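PDB 3QDF: 2-hydroxyhepta-2,4-diene-1,7-dioate isomerase from Mycobacterium marinum, which binds zinc and probably acts as an isomerase or hydrolase of the fumarylacetoacetate hydrolase family. Local coordinates for residues N114-A125 with Y147-Q158. Numbering follows the deposited sequence.
With ZN (zinc ion), chain B; EDO (1,2-ethanediol), chain D.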
loop_
_atom_site.group_PDB
_atom_site.type_symbol
_atom_site.label_atom_id
_atom_site.label_comp_id
_atom_site.label_asym_id
_atom_site.label_seq_id
_atom_site.Cartn_x
_atom_site.Cartn_y
_atom_site.Cartn_z
ATOM N N ASN A 114 18.495 -13.836 -9.625
ATOM C CA ASN A 114 17.916 -14.861 -10.516
ATOM C C ASN A 114 16.481 -14.665 -11.053
ATOM O O ASN A 114 16.027 -15.482 -11.846
ATOM C CB ASN A 114 18.088 -16.293 -9.922
ATOM C CG ASN A 114 17.048 -16.662 -8.822
ATOM O OD1 ASN A 114 16.204 -15.857 -8.387
ATOM N ND2 ASN A 114 17.132 -17.913 -8.365
ATOM N N ALA A 115 15.781 -13.600 -10.645
ATOM C CA ALA A 115 14.365 -13.442 -11.002
ATOM C C ALA A 115 14.069 -12.527 -12.207
ATOM O O ALA A 115 14.427 -11.350 -12.217
ATOM C CB ALA A 115 13.560 -12.994 -9.782
ATOM N N SER A 116 13.376 -13.070 -13.200
ATOM C CA SER A 116 12.997 -12.302 -14.387
ATOM C C SER A 116 11.860 -13.012 -15.116
ATOM O O SER A 116 11.880 -14.232 -15.230
ATOM C CB SER A 116 14.192 -12.157 -15.336
ATOM O OG SER A 116 13.854 -11.345 -16.448
ATOM N N PRO A 117 10.842 -12.261 -15.571
ATOM C CA PRO A 117 10.620 -10.838 -15.301
ATOM C C PRO A 117 9.984 -10.570 -13.917
ATOM O O PRO A 117 9.064 -11.280 -13.509
ATOM C CB PRO A 117 9.632 -10.435 -16.398
ATOM C CG PRO A 117 8.833 -11.696 -16.668
ATOM C CD PRO A 117 9.799 -12.841 -16.445
ATOM N N VAL A 118 10.482 -9.554 -13.214
ATOM C CA VAL A 118 9.815 -9.052 -12.011
ATOM C C VAL A 118 8.912 -7.866 -12.382
ATOM O O VAL A 118 9.372 -6.903 -12.996
ATOM C CB VAL A 118 10.819 -8.638 -10.892
ATOM C CG1 VAL A 118 10.062 -8.153 -9.646
ATOM C CG2 VAL A 118 11.734 -9.800 -10.528
ATOM N N HIS A 119 7.640 -7.950 -11.999
ATOM C CA HIS A 119 6.643 -6.930 -12.315
ATOM C C HIS A 119 6.288 -6.066 -11.121
ATOM O O HIS A 119 6.236 -6.552 -9.983
ATOM C CB HIS A 119 5.345 -7.582 -12.824
ATOM C CG HIS A 119 5.428 -8.073 -14.235
ATOM N ND1 HIS A 119 4.310 -8.361 -14.987
ATOM C CD2 HIS A 119 6.494 -8.310 -15.041
ATOM C CE1 HIS A 119 4.682 -8.769 -16.192
ATOM N NE2 HIS A 119 6.003 -8.747 -16.250
ATOM N N PHE A 120 6.019 -4.792 -11.400
ATOM C CA PHE A 120 5.312 -3.914 -10.476
ATOM C C PHE A 120 3.813 -4.232 -10.602
ATOM O O PHE A 120 3.368 -4.797 -11.607
ATOM C CB PHE A 120 5.564 -2.441 -10.823
ATOM C CG PHE A 120 5.036 -2.051 -12.186
ATOM C CD1 PHE A 120 3.690 -1.753 -12.369
ATOM C CD2 PHE A 120 5.878 -2.058 -13.305
ATOM C CE1 PHE A 120 3.198 -1.433 -13.627
ATOM C CE2 PHE A 120 5.388 -1.741 -14.569
ATOM C CZ PHE A 120 4.046 -1.428 -14.725
ATOM N N GLU A 121 3.043 -3.891 -9.579
ATOM C CA GLU A 121 1.588 -3.895 -9.675
ATOM C C GLU A 121 1.087 -2.810 -8.741
ATOM O O GLU A 121 1.114 -2.990 -7.532
ATOM C CB GLU A 121 0.976 -5.238 -9.234
ATOM C CG GLU A 121 1.307 -6.466 -10.103
ATOM C CD GLU A 121 0.488 -7.699 -9.716
ATOM O OE1 GLU A 121 0.427 -8.690 -10.489
ATOM O OE2 GLU A 121 -0.123 -7.672 -8.640
ATOM N N GLY A 122 0.607 -1.703 -9.310
ATOM C CA GLY A 122 0.035 -0.607 -8.518
ATOM C C GLY A 122 -1.338 -0.986 -8.027
ATOM O O GLY A 122 -2.159 -1.460 -8.813
ATOM N N GLU A 123 -1.591 -0.787 -6.726
ATOM C CA GLU A 123 -2.857 -1.196 -6.115
ATOM C C GLU A 123 -3.320 -0.252 -5.019
ATOM O O GLU A 123 -2.513 0.245 -4.201
ATOM C CB GLU A 123 -2.744 -2.612 -5.520
ATOM C CG GLU A 123 -2.069 -3.596 -6.456
ATOM C CD GLU A 123 -2.346 -5.058 -6.174
ATOM O OE1 GLU A 123 -3.070 -5.421 -5.197
ATOM O OE2 GLU A 123 -1.799 -5.861 -6.957
ATOM N N LEU A 124 -4.635 -0.043 -4.974
ATOM C CA LEU A 124 -5.258 0.591 -3.822
ATOM C C LEU A 124 -5.125 -0.342 -2.612
ATOM O O LEU A 124 -5.419 -1.532 -2.693
ATOM C CB LEU A 124 -6.729 0.881 -4.112
ATOM C CG LEU A 124 -7.560 1.376 -2.930
ATOM C CD1 LEU A 124 -7.228 2.857 -2.629
ATOM C CD2 LEU A 124 -9.084 1.152 -3.178
ATOM N N ALA A 125 -4.684 0.207 -1.490
ATOM C CA ALA A 125 -4.558 -0.587 -0.290
ATOM C C ALA A 125 -5.539 -0.125 0.790
ATOM O O ALA A 125 -5.704 1.081 1.032
ATOM C CB ALA A 125 -3.143 -0.525 0.222
ATOM N N TYR A 147 -7.067 4.532 3.493
ATOM C CA TYR A 147 -6.537 3.972 2.251
ATOM C C TYR A 147 -5.142 4.461 1.983
ATOM O O TYR A 147 -4.805 5.602 2.289
ATOM C CB TYR A 147 -7.478 4.262 1.063
ATOM C CG TYR A 147 -8.865 3.736 1.364
ATOM C CD1 TYR A 147 -9.182 2.387 1.136
ATOM C CD2 TYR A 147 -9.822 4.555 1.970
ATOM C CE1 TYR A 147 -10.446 1.881 1.466
ATOM C CE2 TYR A 147 -11.097 4.058 2.316
ATOM C CZ TYR A 147 -11.389 2.718 2.050
ATOM O OH TYR A 147 -12.623 2.222 2.353
ATOM N N THR A 148 -4.346 3.589 1.397
ATOM C CA THR A 148 -2.995 3.947 1.007
ATOM C C THR A 148 -2.681 3.259 -0.301
ATOM O O THR A 148 -3.606 2.785 -1.009
ATOM C CB THR A 148 -1.981 3.624 2.137
ATOM O OG1 THR A 148 -0.701 4.217 1.846
ATOM C CG2 THR A 148 -1.846 2.087 2.367
ATOM N N ILE A 149 -1.403 3.226 -0.662
ATOM C CA ILE A 149 -0.999 2.652 -1.944
ATOM C C ILE A 149 -0.090 1.486 -1.686
ATOM O O ILE A 149 0.729 1.526 -0.765
ATOM C CB ILE A 149 -0.278 3.688 -2.862
ATOM C CG1 ILE A 149 -1.112 4.979 -2.974
ATOM C CG2 ILE A 149 -0.029 3.087 -4.268
ATOM C CD1 ILE A 149 -0.420 6.133 -3.706
ATOM N N GLY A 150 -0.259 0.427 -2.468
ATOM C CA GLY A 150 0.656 -0.692 -2.441
ATOM C C GLY A 150 1.221 -0.987 -3.815
ATOM O O GLY A 150 0.592 -0.683 -4.855
ATOM N N ASN A 151 2.431 -1.557 -3.818
ATOM C CA ASN A 151 3.051 -2.092 -5.025
ATOM C C ASN A 151 3.238 -3.591 -4.821
ATOM O O ASN A 151 4.162 -4.027 -4.097
ATOM C CB ASN A 151 4.411 -1.412 -5.305
ATOM C CG ASN A 151 4.964 -1.736 -6.696
ATOM O OD1 ASN A 151 4.535 -2.685 -7.339
ATOM N ND2 ASN A 151 5.932 -0.939 -7.156
ATOM N N ASP A 152 2.363 -4.382 -5.449
ATOM C CA ASP A 152 2.427 -5.842 -5.318
ATOM C C ASP A 152 3.523 -6.437 -6.221
ATOM O O ASP A 152 3.253 -7.038 -7.291
ATOM C CB ASP A 152 1.061 -6.453 -5.638
ATOM C CG ASP A 152 1.036 -7.958 -5.437
ATOM O OD1 ASP A 152 1.948 -8.491 -4.762
ATOM O OD2 ASP A 152 0.102 -8.607 -5.940
ATOM N N VAL A 153 4.772 -6.272 -5.800
ATOM C CA VAL A 153 5.893 -6.717 -6.642
ATOM C C VAL A 153 5.889 -8.249 -6.782
ATOM O O VAL A 153 5.699 -8.972 -5.792
ATOM C CB VAL A 153 7.231 -6.146 -6.136
ATOM C CG1 VAL A 153 8.343 -6.506 -7.077
ATOM C CG2 VAL A 153 7.132 -4.627 -6.015
ATOM N N SER A 154 6.069 -8.729 -8.019
ATOM C CA SER A 154 5.808 -10.127 -8.352
ATOM C C SER A 154 6.842 -10.687 -9.340
ATOM O O SER A 154 6.982 -10.176 -10.473
ATOM C CB SER A 154 4.414 -10.271 -8.974
ATOM O OG SER A 154 3.424 -9.571 -8.218
ATOM N N ALA A 155 7.552 -11.732 -8.910
ATOM C CA ALA A 155 8.438 -12.499 -9.787
ATOM C C ALA A 155 7.601 -13.477 -10.631
ATOM O O ALA A 155 7.203 -14.554 -10.148
ATOM C CB ALA A 155 9.469 -13.243 -8.960
ATOM N N ARG A 156 7.339 -13.107 -11.886
ATOM C CA ARG A 156 6.461 -13.891 -12.780
ATOM C C ARG A 156 6.956 -15.303 -13.117
ATOM O O ARG A 156 6.150 -16.234 -13.231
ATOM C CB ARG A 156 6.184 -13.137 -14.090
ATOM C CG ARG A 156 5.459 -11.785 -13.963
ATOM C CD ARG A 156 4.119 -11.866 -13.228
ATOM N NE ARG A 156 3.352 -10.620 -13.344
ATOM C CZ ARG A 156 2.389 -10.225 -12.505
ATOM N NH1 ARG A 156 2.047 -10.957 -11.440
ATOM N NH2 ARG A 156 1.765 -9.071 -12.728
ATOM N N ASP A 157 8.268 -15.460 -13.295
ATOM C CA ASP A 157 8.855 -16.796 -13.555
ATOM C C ASP A 157 8.548 -17.778 -12.398
ATOM O O ASP A 157 8.180 -18.943 -12.618
ATOM C CB ASP A 157 10.375 -16.704 -13.828
ATOM C CG ASP A 157 11.151 -15.965 -12.712
ATOM O OD1 ASP A 157 10.545 -15.211 -11.897
ATOM O OD2 ASP A 157 12.394 -16.121 -12.661
ATOM N N GLN A 158 8.673 -17.264 -11.177
ATOM C CA GLN A 158 8.434 -18.029 -9.958
ATOM C C GLN A 158 6.964 -18.343 -9.729
ATOM O O GLN A 158 6.644 -19.397 -9.182
ATOM C CB GLN A 158 9.021 -17.291 -8.763
ATOM C CG GLN A 158 10.530 -17.106 -8.913
ATOM C CD GLN A 158 11.159 -16.383 -7.742
ATOM O OE1 GLN A 158 10.474 -16.013 -6.774
ATOM N NE2 GLN A 158 12.476 -16.181 -7.818
HETATM ZN ZN ZN B . -1.617 -7.868 -6.935
HETATM C C1 EDO D . -2.188 -10.395 -8.260
HETATM O O1 EDO D . -2.790 -9.083 -8.227
HETATM C C2 EDO D . -2.129 -11.011 -9.664
HETATM O O2 EDO D . -0.852 -11.655 -9.875
HETATM O O HOH W 1 14.803 -15.714 -5.815
HETATM O O HOH W 2 13.525 -16.991 -10.247
HETATM O O HOH W 3 -3.016 -7.989 -5.146
#
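Asp152, with CG trans to its backbone N (chi1 -176°), and Glu121, with CG beside N and the chain extended beyond, run side by side the same way to a zinc ion, their carboxylate planes close to perpendicular. Glu121 OE2 binds the zinc at 2.3 Å and Asp152 OD2 at 2.1 Å; Glu123 OE2, a water and a 1,2-ethanediol complete the site, and Glu123 OE1 accepts a hydrogen bond from Gly235 N. This is the acidic metal triad of the fumarylacetoacetate hydrolase fold. The other oxygen of Glu121 is gripped twice by Arg156: NH2 reaches OE1 at 2.6 Å on the anti lone pair, NH1 from above the carboxylate plane. With CG anti to the carbonyl carbon (chi1 -62°), Arg156 sets CG over the His119 ring face, 3.6 Å from the centroid, a CH-pi contact; the bend at chi2 turns the guanidinium toward Glu121. The antiparallel pairing is interrupted at the metal, where Glu121 N donates to Asn151 OD1 at 2.9 Å and Asp152 centres an inverse gamma turn. Asp152 OD1, turned away from the zinc, salt-bridges Lys97. Strands 231-233 and 175-182 flank the pair, beside 118-128 and 144-155 respectively, and Arg156 starts helix 156-162.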